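Local coordinates for methyltransferase domain-containing protein (PDB 3M33), which is of unknown function but carries a methyltransferase domain, consistent with transfer of a methyl group, possibly from S-adenosylmethionine, at residues 20-32 / 171-185. Sequence-based numbering, arbitrary orientation.
Sequences GYRHPWARVLSGP and AHAPTWEDWQMRGEF. With SO4 (sulfate ion), chain I.
Trp-25 lies against one side of helix 176-186, in a sheet whose strand order is consistent with a class I (Rossmann-like) methyltransferase; residues 20-32 run past that helix and through the added edge strand 28-29, antiparallel to strand 160-173. The tight part centres on buried Trp-25 and His-23, with exposed Phe-185 closing the cluster. With chi1 62°, CG of Trp-25 sits between its backbone N and carbonyl carbon, and the broad indole spreads over the aliphatic stem of Arg-182, whose CB stands 3.7 Å from the six-membered ring centroid, a CH-pi contact. His-23 CB lies over the rim of the opposite face, and Trp-25 NE1 is hydrogen-bonded to Tyr-206 OH. Trp-25 and His-23 both turn ring edges toward the face of Phe-185, with His-23 CD2 3.6 Å from Phe-185 CZ. Asp-178 suits its place by having two oxygens: OD2 accepts from OG1 of the N-cap Thr-175, which weakly caps Asp-178 N, and OD1 takes the Ala-26 N-H from above the carboxylate plane. Exposed Val-28 adds little side-chain packing; Val-28 N to His-172 O and His-172 N to Val-28 O, both 3.1 Å, hold this end. Long Arg-27, rich in N-H donors, reaches Trp-25 O through NH1 and a sulfate, probably from the crystallisation liquor, through NE, 2.9 Å from O2 and nearly straight at 167°.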
loop_
_atom_site.group_PDB
_atom_site.type_symbol
_atom_site.label_atom_id
_atom_site.label_comp_id
_atom_site.label_asym_id
_atom_site.label_seq_id
_atom_site.Cartn_x
_atom_site.Cartn_y
_atom_site.Cartn_z
ATOM N N GLY A 20 3.298 6.682 -6.816
ATOM C CA GLY A 20 2.001 6.897 -6.193
ATOM C C GLY A 20 1.790 6.347 -4.787
ATOM O O GLY A 20 1.040 6.934 -4.005
ATOM N N TYR A 21 2.437 5.227 -4.469
ATOM C CA TYR A 21 2.268 4.572 -3.167
ATOM C C TYR A 21 3.511 4.690 -2.273
ATOM O O TYR A 21 3.666 3.932 -1.305
ATOM C CB TYR A 21 1.837 3.100 -3.350
ATOM C CG TYR A 21 0.533 3.002 -4.118
ATOM C CD1 TYR A 21 -0.684 3.245 -3.487
ATOM C CD2 TYR A 21 0.523 2.735 -5.488
ATOM C CE1 TYR A 21 -1.883 3.198 -4.190
ATOM C CE2 TYR A 21 -0.676 2.688 -6.199
ATOM C CZ TYR A 21 -1.869 2.916 -5.539
ATOM O OH TYR A 21 -3.050 2.874 -6.223
ATOM N N ARG A 22 4.384 5.650 -2.585
ATOM C CA ARG A 22 5.564 5.908 -1.753
ATOM C C ARG A 22 5.642 7.373 -1.306
ATOM O O ARG A 22 4.930 8.233 -1.819
ATOM C CB ARG A 22 6.853 5.527 -2.496
ATOM C CG ARG A 22 6.920 4.073 -2.964
ATOM C CD ARG A 22 8.182 3.839 -3.806
ATOM N NE ARG A 22 8.129 2.635 -4.643
ATOM C CZ ARG A 22 8.128 2.651 -5.976
ATOM N NH1 ARG A 22 8.170 3.819 -6.621
ATOM N NH2 ARG A 22 8.085 1.503 -6.665
ATOM N N HIS A 23 6.514 7.651 -0.346
ATOM C CA HIS A 23 6.855 9.021 -0.011
ATOM C C HIS A 23 7.842 9.539 -1.066
ATOM O O HIS A 23 8.794 8.851 -1.387
ATOM C CB HIS A 23 7.455 9.081 1.394
ATOM C CG HIS A 23 6.479 8.748 2.484
ATOM N ND1 HIS A 23 6.873 8.313 3.734
ATOM C CD2 HIS A 23 5.124 8.806 2.516
ATOM C CE1 HIS A 23 5.805 8.127 4.491
ATOM N NE2 HIS A 23 4.731 8.411 3.773
ATOM N N PRO A 24 7.594 10.742 -1.620
ATOM C CA PRO A 24 8.290 11.328 -2.787
ATOM C C PRO A 24 9.664 11.932 -2.497
ATOM O O PRO A 24 10.430 12.180 -3.425
ATOM C CB PRO A 24 7.359 12.475 -3.231
ATOM C CG PRO A 24 6.111 12.325 -2.453
ATOM C CD PRO A 24 6.425 11.535 -1.217
ATOM N N TRP A 25 9.955 12.197 -1.230
ATOM C CA TRP A 25 11.200 12.854 -0.864
ATOM C C TRP A 25 12.326 11.840 -0.627
ATOM O O TRP A 25 12.069 10.672 -0.365
ATOM C CB TRP A 25 10.975 13.719 0.376
ATOM C CG TRP A 25 10.560 12.954 1.623
ATOM C CD1 TRP A 25 11.386 12.467 2.586
ATOM C CD2 TRP A 25 9.221 12.621 2.040
ATOM N NE1 TRP A 25 10.655 11.847 3.578
ATOM C CE2 TRP A 25 9.323 11.920 3.261
ATOM C CE3 TRP A 25 7.947 12.846 1.497
ATOM C CZ2 TRP A 25 8.202 11.447 3.956
ATOM C CZ3 TRP A 25 6.833 12.372 2.182
ATOM C CH2 TRP A 25 6.968 11.679 3.399
ATOM N N ALA A 26 13.568 12.290 -0.758
ATOM C CA ALA A 26 14.721 11.477 -0.418
ATOM C C ALA A 26 14.774 11.296 1.098
ATOM O O ALA A 26 14.521 12.243 1.845
ATOM C CB ALA A 26 15.985 12.133 -0.913
ATOM N N ARG A 27 15.092 10.081 1.546
ATOM C CA ARG A 27 15.152 9.774 2.974
ATOM C C ARG A 27 16.086 8.603 3.215
ATOM O O ARG A 27 16.184 7.710 2.373
ATOM C CB ARG A 27 13.757 9.421 3.490
ATOM C CG ARG A 27 13.144 8.198 2.778
ATOM C CD ARG A 27 11.745 8.481 2.264
ATOM N NE ARG A 27 11.156 7.297 1.654
ATOM C CZ ARG A 27 11.194 7.017 0.352
ATOM N NH1 ARG A 27 11.776 7.860 -0.502
ATOM N NH2 ARG A 27 10.632 5.896 -0.100
ATOM N N VAL A 28 16.775 8.617 4.355
ATOM C CA VAL A 28 17.597 7.493 4.798
ATOM C C VAL A 28 17.027 6.936 6.112
ATOM O O VAL A 28 16.818 7.678 7.074
ATOM C CB VAL A 28 19.056 7.921 5.064
ATOM C CG1 VAL A 28 19.869 6.750 5.644
ATOM C CG2 VAL A 28 19.711 8.464 3.803
ATOM N N LEU A 29 16.774 5.634 6.156
ATOM C CA LEU A 29 16.270 4.998 7.371
ATOM C C LEU A 29 17.411 4.782 8.358
ATOM O O LEU A 29 18.470 4.283 7.975
ATOM C CB LEU A 29 15.625 3.644 7.027
ATOM C CG LEU A 29 14.408 3.701 6.103
ATOM C CD1 LEU A 29 14.101 2.324 5.509
ATOM C CD2 LEU A 29 13.219 4.248 6.848
ATOM N N SER A 30 17.204 5.142 9.626
ATOM C CA SER A 30 18.177 4.807 10.667
ATOM C C SER A 30 17.919 3.424 11.244
ATOM O O SER A 30 18.747 2.887 11.954
ATOM C CB SER A 30 18.150 5.825 11.803
ATOM O OG SER A 30 18.932 6.957 11.498
ATOM N N GLY A 31 16.757 2.851 10.963
ATOM C CA GLY A 31 16.465 1.492 11.411
ATOM C C GLY A 31 15.804 0.671 10.301
ATOM O O GLY A 31 15.704 1.142 9.181
ATOM N N PRO A 32 15.365 -0.561 10.612
ATOM C CA PRO A 32 14.774 -1.492 9.639
ATOM C C PRO A 32 13.566 -0.887 8.917
ATOM O O PRO A 32 12.761 -0.202 9.548
ATOM C CB PRO A 32 14.297 -2.665 10.503
ATOM C CG PRO A 32 15.045 -2.546 11.789
ATOM C CD PRO A 32 15.417 -1.116 11.977
ATOM N N ALA A 171 13.907 8.245 10.594
ATOM C CA ALA A 171 14.522 8.521 9.299
ATOM C C ALA A 171 14.997 9.967 9.259
ATOM O O ALA A 171 14.649 10.759 10.139
ATOM C CB ALA A 171 13.527 8.263 8.175
ATOM N N HIS A 172 15.791 10.312 8.244
ATOM C CA HIS A 172 16.181 11.709 8.017
ATOM C C HIS A 172 15.902 12.122 6.581
ATOM O O HIS A 172 16.137 11.346 5.646
ATOM C CB HIS A 172 17.668 11.925 8.293
ATOM C CG HIS A 172 18.076 11.591 9.691
ATOM N ND1 HIS A 172 18.228 12.551 10.671
ATOM C CD2 HIS A 172 18.364 10.405 10.275
ATOM C CE1 HIS A 172 18.589 11.968 11.799
ATOM N NE2 HIS A 172 18.680 10.667 11.585
ATOM N N ALA A 173 15.388 13.336 6.413
ATOM C CA ALA A 173 15.357 13.982 5.103
ATOM C C ALA A 173 16.701 14.695 4.950
ATOM O O ALA A 173 17.027 15.591 5.738
ATOM C CB ALA A 173 14.220 14.964 5.024
ATOM N N PRO A 174 17.499 14.288 3.948
ATOM C CA PRO A 174 18.909 14.716 3.914
ATOM C C PRO A 174 19.096 16.199 3.613
ATOM O O PRO A 174 20.115 16.751 4.004
ATOM C CB PRO A 174 19.533 13.861 2.793
ATOM C CG PRO A 174 18.539 12.751 2.541
ATOM C CD PRO A 174 17.180 13.318 2.890
ATOM N N THR A 175 18.140 16.836 2.945
ATOM C CA THR A 175 18.287 18.255 2.614
ATOM C C THR A 175 17.011 19.063 2.825
ATOM O O THR A 175 15.904 18.509 2.914
ATOM C CB THR A 175 18.709 18.449 1.155
ATOM O OG1 THR A 175 17.610 18.106 0.311
ATOM C CG2 THR A 175 19.911 17.562 0.814
ATOM N N TRP A 176 17.185 20.382 2.899
ATOM C CA TRP A 176 16.076 21.313 3.041
ATOM C C TRP A 176 15.013 21.064 1.980
ATOM O O TRP A 176 13.816 21.049 2.276
ATOM C CB TRP A 176 16.585 22.765 2.958
ATOM C CG TRP A 176 15.506 23.780 2.698
ATOM C CD1 TRP A 176 15.378 24.574 1.596
ATOM C CD2 TRP A 176 14.403 24.113 3.559
ATOM N NE1 TRP A 176 14.271 25.382 1.718
ATOM C CE2 TRP A 176 13.658 25.119 2.915
ATOM C CE3 TRP A 176 13.978 23.661 4.811
ATOM C CZ2 TRP A 176 12.507 25.672 3.478
ATOM C CZ3 TRP A 176 12.841 24.214 5.371
ATOM C CH2 TRP A 176 12.116 25.205 4.705
ATOM N N GLU A 177 15.446 20.857 0.740
ATOM C CA GLU A 177 14.502 20.587 -0.344
ATOM C C GLU A 177 13.658 19.353 -0.031
ATOM O O GLU A 177 12.442 19.329 -0.266
ATOM C CB GLU A 177 15.236 20.387 -1.671
ATOM C CG GLU A 177 15.815 21.661 -2.253
ATOM C CD GLU A 177 16.960 22.210 -1.424
ATOM O OE1 GLU A 177 17.770 21.410 -0.902
ATOM O OE2 GLU A 177 17.046 23.447 -1.297
ATOM N N ASP A 178 14.314 18.322 0.493
ATOM C CA ASP A 178 13.614 17.099 0.851
ATOM C C ASP A 178 12.644 17.337 2.010
ATOM O O ASP A 178 11.526 16.818 2.012
ATOM C CB ASP A 178 14.619 16.006 1.202
ATOM C CG ASP A 178 15.394 15.532 -0.005
ATOM O OD1 ASP A 178 14.745 15.095 -0.981
ATOM O OD2 ASP A 178 16.642 15.600 0.023
ATOM N N TRP A 179 13.072 18.130 2.991
ATOM C CA TRP A 179 12.209 18.462 4.117
ATOM C C TRP A 179 10.964 19.188 3.645
ATOM O O TRP A 179 9.860 18.904 4.117
ATOM C CB TRP A 179 12.949 19.312 5.146
ATOM C CG TRP A 179 12.160 19.511 6.405
ATOM C CD1 TRP A 179 11.750 20.700 6.933
ATOM C CD2 TRP A 179 11.670 18.491 7.283
ATOM N NE1 TRP A 179 11.049 20.483 8.093
ATOM C CE2 TRP A 179 10.984 19.136 8.330
ATOM C CE3 TRP A 179 11.754 17.091 7.291
ATOM C CZ2 TRP A 179 10.383 18.434 9.376
ATOM C CZ3 TRP A 179 11.158 16.395 8.329
ATOM C CH2 TRP A 179 10.484 17.065 9.360
ATOM N N GLN A 180 11.158 20.123 2.711
ATOM C CA GLN A 180 10.073 20.911 2.117
ATOM C C GLN A 180 9.083 20.029 1.401
ATOM O O GLN A 180 7.874 20.204 1.534
ATOM C CB GLN A 180 10.603 21.868 1.046
ATOM C CG GLN A 180 11.354 23.075 1.521
ATOM C CD GLN A 180 11.600 24.047 0.381
ATOM O OE1 GLN A 180 11.947 25.203 0.603
ATOM N NE2 GLN A 180 11.403 23.582 -0.849
HETATM N N MSE A 181 9.614 19.119 0.585
HETATM C CA MSE A 181 8.784 18.209 -0.186
HETATM C C MSE A 181 7.937 17.321 0.729
HETATM O O MSE A 181 6.770 17.077 0.449
HETATM C CB MSE A 181 9.644 17.360 -1.117
HETATM C CG MSE A 181 8.842 16.562 -2.121
HETATM SE SE MSE A 181 10.008 15.550 -3.292
HETATM C CE MSE A 181 11.332 16.947 -3.676
ATOM N N ARG A 182 8.519 16.850 1.829
ATOM C CA ARG A 182 7.743 16.112 2.824
ATOM C C ARG A 182 6.621 16.971 3.402
ATOM O O ARG A 182 5.492 16.506 3.564
ATOM C CB ARG A 182 8.632 15.607 3.960
ATOM C CG ARG A 182 7.837 15.017 5.120
ATOM C CD ARG A 182 8.755 14.435 6.191
ATOM N NE ARG A 182 7.999 13.810 7.275
ATOM C CZ ARG A 182 7.493 14.477 8.309
ATOM N NH1 ARG A 182 7.651 15.793 8.401
ATOM N NH2 ARG A 182 6.829 13.833 9.255
ATOM N N GLY A 183 6.942 18.229 3.700
ATOM C CA GLY A 183 5.980 19.179 4.226
ATOM C C GLY A 183 4.763 19.308 3.320
ATOM O O GLY A 183 3.619 19.366 3.788
ATOM N N GLU A 184 5.008 19.343 2.018
ATOM C CA GLU A 184 3.923 19.462 1.045
ATOM C C GLU A 184 3.082 18.199 1.017
ATOM O O GLU A 184 1.857 18.272 1.029
ATOM C CB GLU A 184 4.478 19.759 -0.345
ATOM C CG GLU A 184 5.246 21.069 -0.382
ATOM C CD GLU A 184 5.914 21.340 -1.713
ATOM O OE1 GLU A 184 5.482 20.753 -2.727
ATOM O OE2 GLU A 184 6.867 22.152 -1.738
ATOM N N PHE A 185 3.743 17.043 0.979
ATOM C CA PHE A 185 3.045 15.754 0.963
ATOM C C PHE A 185 2.196 15.586 2.221
ATOM O O PHE A 185 1.137 14.967 2.195
ATOM C CB PHE A 185 4.056 14.603 0.861
ATOM C CG PHE A 185 3.439 13.237 0.994
ATOM C CD1 PHE A 185 3.130 12.492 -0.137
ATOM C CD2 PHE A 185 3.167 12.704 2.252
ATOM C CE1 PHE A 185 2.557 11.234 -0.028
ATOM C CE2 PHE A 185 2.592 11.443 2.385
ATOM C CZ PHE A 185 2.285 10.702 1.239
HETATM S S SO4 I . 10.499 4.478 3.473
HETATM O O1 SO4 I . 10.350 3.258 2.678
HETATM O O2 SO4 I . 9.502 5.475 3.092
HETATM O O3 SO4 I . 10.342 4.146 4.884
HETATM O O4 SO4 I . 11.821 5.047 3.238
#